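Local structure of mandelate racemase/muconate lactonizing enzyme family protein (Roseovarius sp. TM1035, 3T9P) at residues 164-178 and 200-214. The protein is probably an isomerase or related enzyme of the mandelate racemase/muconate lactonizing enzyme family, its exact substrate and reaction not established. Numbering follows the deposited sequence.
Sequences TAFKWRVGAEAGRDH and IEKLVDGNSCYSPAR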
# COMPACT_ATOMS: atom_id res chain seq x y z
N THR A 164 -21.37 -25.22 13.11
CA THR A 164 -22.05 -24.71 14.27
C THR A 164 -21.70 -23.24 14.52
O THR A 164 -21.95 -22.68 15.58
CB THR A 164 -21.77 -25.53 15.59
OG1 THR A 164 -20.36 -25.61 15.76
CG2 THR A 164 -22.33 -27.00 15.54
N ALA A 165 -21.19 -22.57 13.48
CA ALA A 165 -20.92 -21.16 13.58
C ALA A 165 -21.16 -20.61 12.14
O ALA A 165 -20.86 -21.31 11.17
CB ALA A 165 -19.42 -20.91 13.96
N PHE A 166 -21.69 -19.39 12.08
CA PHE A 166 -22.12 -18.77 10.78
C PHE A 166 -21.88 -17.27 10.80
O PHE A 166 -22.16 -16.64 11.77
CB PHE A 166 -23.66 -18.98 10.61
CG PHE A 166 -24.00 -20.42 10.36
CD1 PHE A 166 -24.14 -21.28 11.45
CD2 PHE A 166 -24.19 -20.92 9.03
CE1 PHE A 166 -24.46 -22.65 11.23
CE2 PHE A 166 -24.48 -22.31 8.78
CZ PHE A 166 -24.58 -23.18 9.90
N LYS A 167 -21.41 -16.70 9.67
CA LYS A 167 -21.23 -15.27 9.56
C LYS A 167 -22.00 -14.79 8.31
O LYS A 167 -21.92 -15.42 7.28
CB LYS A 167 -19.75 -14.94 9.30
CG LYS A 167 -19.56 -13.35 9.28
CD LYS A 167 -18.02 -13.07 9.38
CE LYS A 167 -17.39 -12.98 7.99
NZ LYS A 167 -15.93 -12.68 8.21
N TRP A 168 -22.73 -13.71 8.49
CA TRP A 168 -23.41 -12.99 7.41
C TRP A 168 -23.16 -11.48 7.48
O TRP A 168 -22.32 -10.99 8.28
CB TRP A 168 -24.93 -13.37 7.46
CG TRP A 168 -25.76 -13.01 8.63
CD1 TRP A 168 -26.68 -11.99 8.69
CD2 TRP A 168 -25.77 -13.64 9.95
NE1 TRP A 168 -27.34 -12.02 9.91
CE2 TRP A 168 -26.79 -13.02 10.69
CE3 TRP A 168 -25.11 -14.76 10.52
CZ2 TRP A 168 -27.07 -13.37 12.02
CZ3 TRP A 168 -25.41 -15.15 11.80
CH2 TRP A 168 -26.47 -14.49 12.53
N ARG A 169 -23.83 -10.74 6.58
CA ARG A 169 -23.50 -9.32 6.37
C ARG A 169 -24.55 -8.40 6.85
O ARG A 169 -25.76 -8.69 6.70
CB ARG A 169 -23.27 -8.98 4.89
CG ARG A 169 -22.25 -9.91 4.17
CD ARG A 169 -20.83 -9.69 4.62
NE ARG A 169 -20.04 -10.91 4.50
CZ ARG A 169 -18.74 -11.01 4.72
NH1 ARG A 169 -18.16 -12.22 4.68
NH2 ARG A 169 -18.01 -9.91 5.00
N VAL A 170 -24.09 -7.28 7.40
CA VAL A 170 -24.95 -6.16 7.71
C VAL A 170 -24.41 -4.89 7.01
O VAL A 170 -23.29 -4.89 6.50
CB VAL A 170 -25.10 -5.92 9.26
CG1 VAL A 170 -25.69 -7.14 9.91
CG2 VAL A 170 -23.66 -5.65 9.89
N GLY A 171 -25.27 -3.88 6.97
CA GLY A 171 -24.96 -2.58 6.41
C GLY A 171 -24.69 -2.85 4.91
O GLY A 171 -25.15 -3.85 4.36
N ALA A 172 -24.03 -1.88 4.30
CA ALA A 172 -23.51 -1.88 2.89
C ALA A 172 -22.00 -1.65 2.96
O ALA A 172 -21.50 -0.87 3.80
CB ALA A 172 -24.27 -0.81 2.03
N GLU A 173 -21.25 -2.35 2.12
CA GLU A 173 -19.76 -2.20 2.14
C GLU A 173 -19.35 -0.73 2.00
O GLU A 173 -19.71 -0.08 1.01
CB GLU A 173 -19.08 -3.03 1.08
CG GLU A 173 -17.56 -2.82 1.06
CD GLU A 173 -16.94 -3.60 -0.13
OE1 GLU A 173 -17.19 -3.22 -1.30
OE2 GLU A 173 -16.18 -4.56 0.10
N ALA A 174 -18.63 -0.23 2.98
CA ALA A 174 -18.12 1.19 2.97
C ALA A 174 -19.29 2.14 2.67
O ALA A 174 -19.13 3.18 1.99
CB ALA A 174 -16.95 1.41 1.95
N GLY A 175 -20.44 1.77 3.24
CA GLY A 175 -21.72 2.37 2.91
C GLY A 175 -22.01 3.74 3.49
O GLY A 175 -23.12 4.21 3.23
N ARG A 176 -21.11 4.32 4.31
CA ARG A 176 -21.31 5.61 5.00
C ARG A 176 -22.71 5.65 5.71
O ARG A 176 -23.57 6.57 5.49
CB ARG A 176 -21.19 6.79 4.02
CG ARG A 176 -19.78 6.78 3.28
CD ARG A 176 -19.74 8.07 2.41
NE ARG A 176 -18.46 8.14 1.69
CZ ARG A 176 -18.09 9.20 0.98
NH1 ARG A 176 -18.91 10.29 0.88
NH2 ARG A 176 -16.92 9.19 0.38
N ASP A 177 -22.93 4.63 6.52
CA ASP A 177 -24.19 4.52 7.26
C ASP A 177 -25.43 4.16 6.50
O ASP A 177 -26.48 3.99 7.11
CB ASP A 177 -24.47 5.76 8.11
CG ASP A 177 -23.75 5.70 9.41
OD1 ASP A 177 -23.32 4.60 9.87
OD2 ASP A 177 -23.60 6.70 10.07
N HIS A 178 -25.33 3.92 5.20
CA HIS A 178 -26.50 3.47 4.46
C HIS A 178 -26.51 1.95 4.42
O HIS A 178 -25.48 1.37 4.19
CB HIS A 178 -26.43 3.97 2.98
CG HIS A 178 -26.54 5.47 2.86
ND1 HIS A 178 -27.74 6.14 3.05
CD2 HIS A 178 -25.60 6.42 2.63
CE1 HIS A 178 -27.52 7.45 2.94
NE2 HIS A 178 -26.24 7.64 2.68
N ILE A 200 -25.67 -22.25 18.53
CA ILE A 200 -24.93 -21.90 17.26
C ILE A 200 -24.22 -20.58 17.51
O ILE A 200 -24.87 -19.69 17.96
CB ILE A 200 -25.92 -21.75 16.10
CG1 ILE A 200 -26.62 -23.10 15.89
CG2 ILE A 200 -25.22 -21.38 14.75
CD1 ILE A 200 -25.87 -24.35 15.23
N GLU A 201 -22.90 -20.44 17.23
CA GLU A 201 -22.21 -19.16 17.37
C GLU A 201 -22.54 -18.36 16.08
O GLU A 201 -22.67 -18.96 14.99
CB GLU A 201 -20.69 -19.38 17.52
CG GLU A 201 -20.43 -19.71 19.04
CD GLU A 201 -19.12 -20.37 19.34
OE1 GLU A 201 -18.64 -21.14 18.51
OE2 GLU A 201 -18.58 -20.13 20.43
N LYS A 202 -22.64 -17.04 16.25
CA LYS A 202 -23.07 -16.14 15.15
C LYS A 202 -22.12 -14.98 15.03
O LYS A 202 -21.68 -14.43 16.03
CB LYS A 202 -24.50 -15.68 15.46
CG LYS A 202 -25.46 -16.98 15.40
CD LYS A 202 -26.80 -16.52 16.00
CE LYS A 202 -27.47 -17.55 16.86
NZ LYS A 202 -27.45 -16.88 18.24
N LEU A 203 -21.84 -14.60 13.78
CA LEU A 203 -20.86 -13.58 13.51
C LEU A 203 -21.54 -12.72 12.45
O LEU A 203 -22.30 -13.22 11.61
CB LEU A 203 -19.60 -14.20 12.86
CG LEU A 203 -18.76 -15.19 13.66
CD1 LEU A 203 -19.35 -16.62 13.67
CD2 LEU A 203 -17.30 -15.28 13.13
N VAL A 204 -21.26 -11.44 12.45
CA VAL A 204 -21.60 -10.58 11.30
C VAL A 204 -20.46 -9.62 10.94
O VAL A 204 -19.62 -9.40 11.74
CB VAL A 204 -22.92 -9.83 11.41
CG1 VAL A 204 -24.06 -10.74 11.67
CG2 VAL A 204 -22.80 -8.76 12.35
N ASP A 205 -20.46 -9.15 9.69
CA ASP A 205 -19.48 -8.23 9.22
C ASP A 205 -20.17 -7.02 8.64
O ASP A 205 -21.06 -7.14 7.83
CB ASP A 205 -18.55 -8.94 8.21
CG ASP A 205 -17.32 -8.16 7.83
OD1 ASP A 205 -17.19 -6.96 8.03
OD2 ASP A 205 -16.47 -8.82 7.29
N GLY A 206 -19.73 -5.89 9.10
CA GLY A 206 -20.22 -4.64 8.62
C GLY A 206 -19.40 -4.05 7.47
O GLY A 206 -19.73 -3.05 6.97
N ASN A 207 -18.32 -4.70 7.11
CA ASN A 207 -17.41 -4.16 6.05
C ASN A 207 -17.34 -2.63 5.93
O ASN A 207 -17.58 -2.10 4.84
CB ASN A 207 -17.75 -4.82 4.68
CG ASN A 207 -17.52 -6.30 4.72
OD1 ASN A 207 -18.45 -7.08 4.94
ND2 ASN A 207 -16.27 -6.71 4.54
N SER A 208 -16.99 -1.97 7.04
CA SER A 208 -16.64 -0.56 7.05
C SER A 208 -17.83 0.38 6.91
O SER A 208 -17.67 1.55 6.54
CB SER A 208 -15.53 -0.18 6.01
OG SER A 208 -14.22 -0.69 6.33
N CYS A 209 -19.04 -0.14 7.06
CA CYS A 209 -20.22 0.67 6.80
C CYS A 209 -20.41 1.87 7.76
O CYS A 209 -20.79 2.99 7.32
CB CYS A 209 -21.48 -0.20 6.91
SG CYS A 209 -23.07 0.68 6.38
N TYR A 210 -20.28 1.65 9.08
CA TYR A 210 -20.95 2.54 10.03
C TYR A 210 -20.10 3.59 10.68
O TYR A 210 -18.93 3.37 10.96
CB TYR A 210 -21.57 1.71 11.18
CG TYR A 210 -22.56 0.75 10.73
CD1 TYR A 210 -23.79 1.20 10.22
CD2 TYR A 210 -22.32 -0.59 10.79
CE1 TYR A 210 -24.73 0.30 9.81
CE2 TYR A 210 -23.27 -1.52 10.36
CZ TYR A 210 -24.48 -1.07 9.89
OH TYR A 210 -25.49 -1.95 9.48
N SER A 211 -20.73 4.70 11.10
CA SER A 211 -20.08 5.62 12.04
C SER A 211 -20.18 4.96 13.45
O SER A 211 -20.99 4.07 13.64
CB SER A 211 -20.82 6.99 12.08
OG SER A 211 -22.16 6.73 12.49
N PRO A 212 -19.37 5.38 14.43
CA PRO A 212 -19.43 4.64 15.71
C PRO A 212 -20.82 4.61 16.39
O PRO A 212 -21.22 3.57 16.90
CB PRO A 212 -18.41 5.32 16.58
CG PRO A 212 -17.58 6.14 15.68
CD PRO A 212 -18.37 6.45 14.48
N ALA A 213 -21.52 5.75 16.42
CA ALA A 213 -22.90 5.84 16.98
C ALA A 213 -23.86 4.85 16.38
O ALA A 213 -24.56 4.09 17.09
CB ALA A 213 -23.48 7.35 16.83
N ARG A 214 -23.91 4.78 15.04
CA ARG A 214 -24.76 3.78 14.42
C ARG A 214 -24.28 2.29 14.65
O ARG A 214 -25.13 1.35 14.75
CB ARG A 214 -24.87 4.11 12.93
CG ARG A 214 -25.83 3.31 12.14
CD ARG A 214 -27.39 3.72 12.25
NE ARG A 214 -28.07 2.63 11.53
CZ ARG A 214 -28.86 1.76 12.10
NH1 ARG A 214 -29.13 1.91 13.41
NH2 ARG A 214 -29.40 0.78 11.36
O HOH W 1 -14.66 -9.25 4.30
O HOH W 2 -18.44 3.94 5.45
O HOH W 3 -27.93 1.94 8.44
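R169 NH2 is gripped by two acceptors of segment 200-214: N207 OD1, in the loop after the strand, at 2.9 Å, met on a lone pair, and D205 OD2, at the strand's end, at 3.0 Å in a salt bridge. The planes separate these bonds: the guanidinium lies 23° from the N207 amide, nearly coplanar, but 35° from the D205 carboxylate. Parallel bridges from A165-E201 to R169-D205 pair strands 165-169 and 201-205, which helix 184-196 links in a beta-alpha-beta unit, as expected in the modified TIM barrel of the enolase superfamily. K167, R169 and D205 share one sheet face, where K167 NZ is hydrogen-bonded to Y137 OH and salt-bridged to E231 OE1; N207 N donates to D205 OD1 at 2.7 Å, an Asx turn that probably helps to fix the rotation of the carboxylate.

W168 and V204 occupy the other face, toward helices 147-161 and 184-196. With W168 CG set between backbone N and carbonyl carbon (chi1 63°), the indole lies back across the neighbouring strand, its five-membered ring receiving V204 CG1 over one face, 3.8 Å from the centroid, while W168 CH2 touches K202 CB, the two side chains lying side by side. Replacing W168 with an alanine would probably open a gap over V204 CG1 and deprive K202 CB of its aromatic neighbour.

Past the strands, A174 N donates to N207 O at 2.8 Å, and D177 N to C209 O. At the N-cap of helix 212-224, the D177 carboxylate takes both polar groups of S211, the backbone N reaching OD1 from above its plane and OG meeting the syn lone pair of OD2 at 2.8 Å.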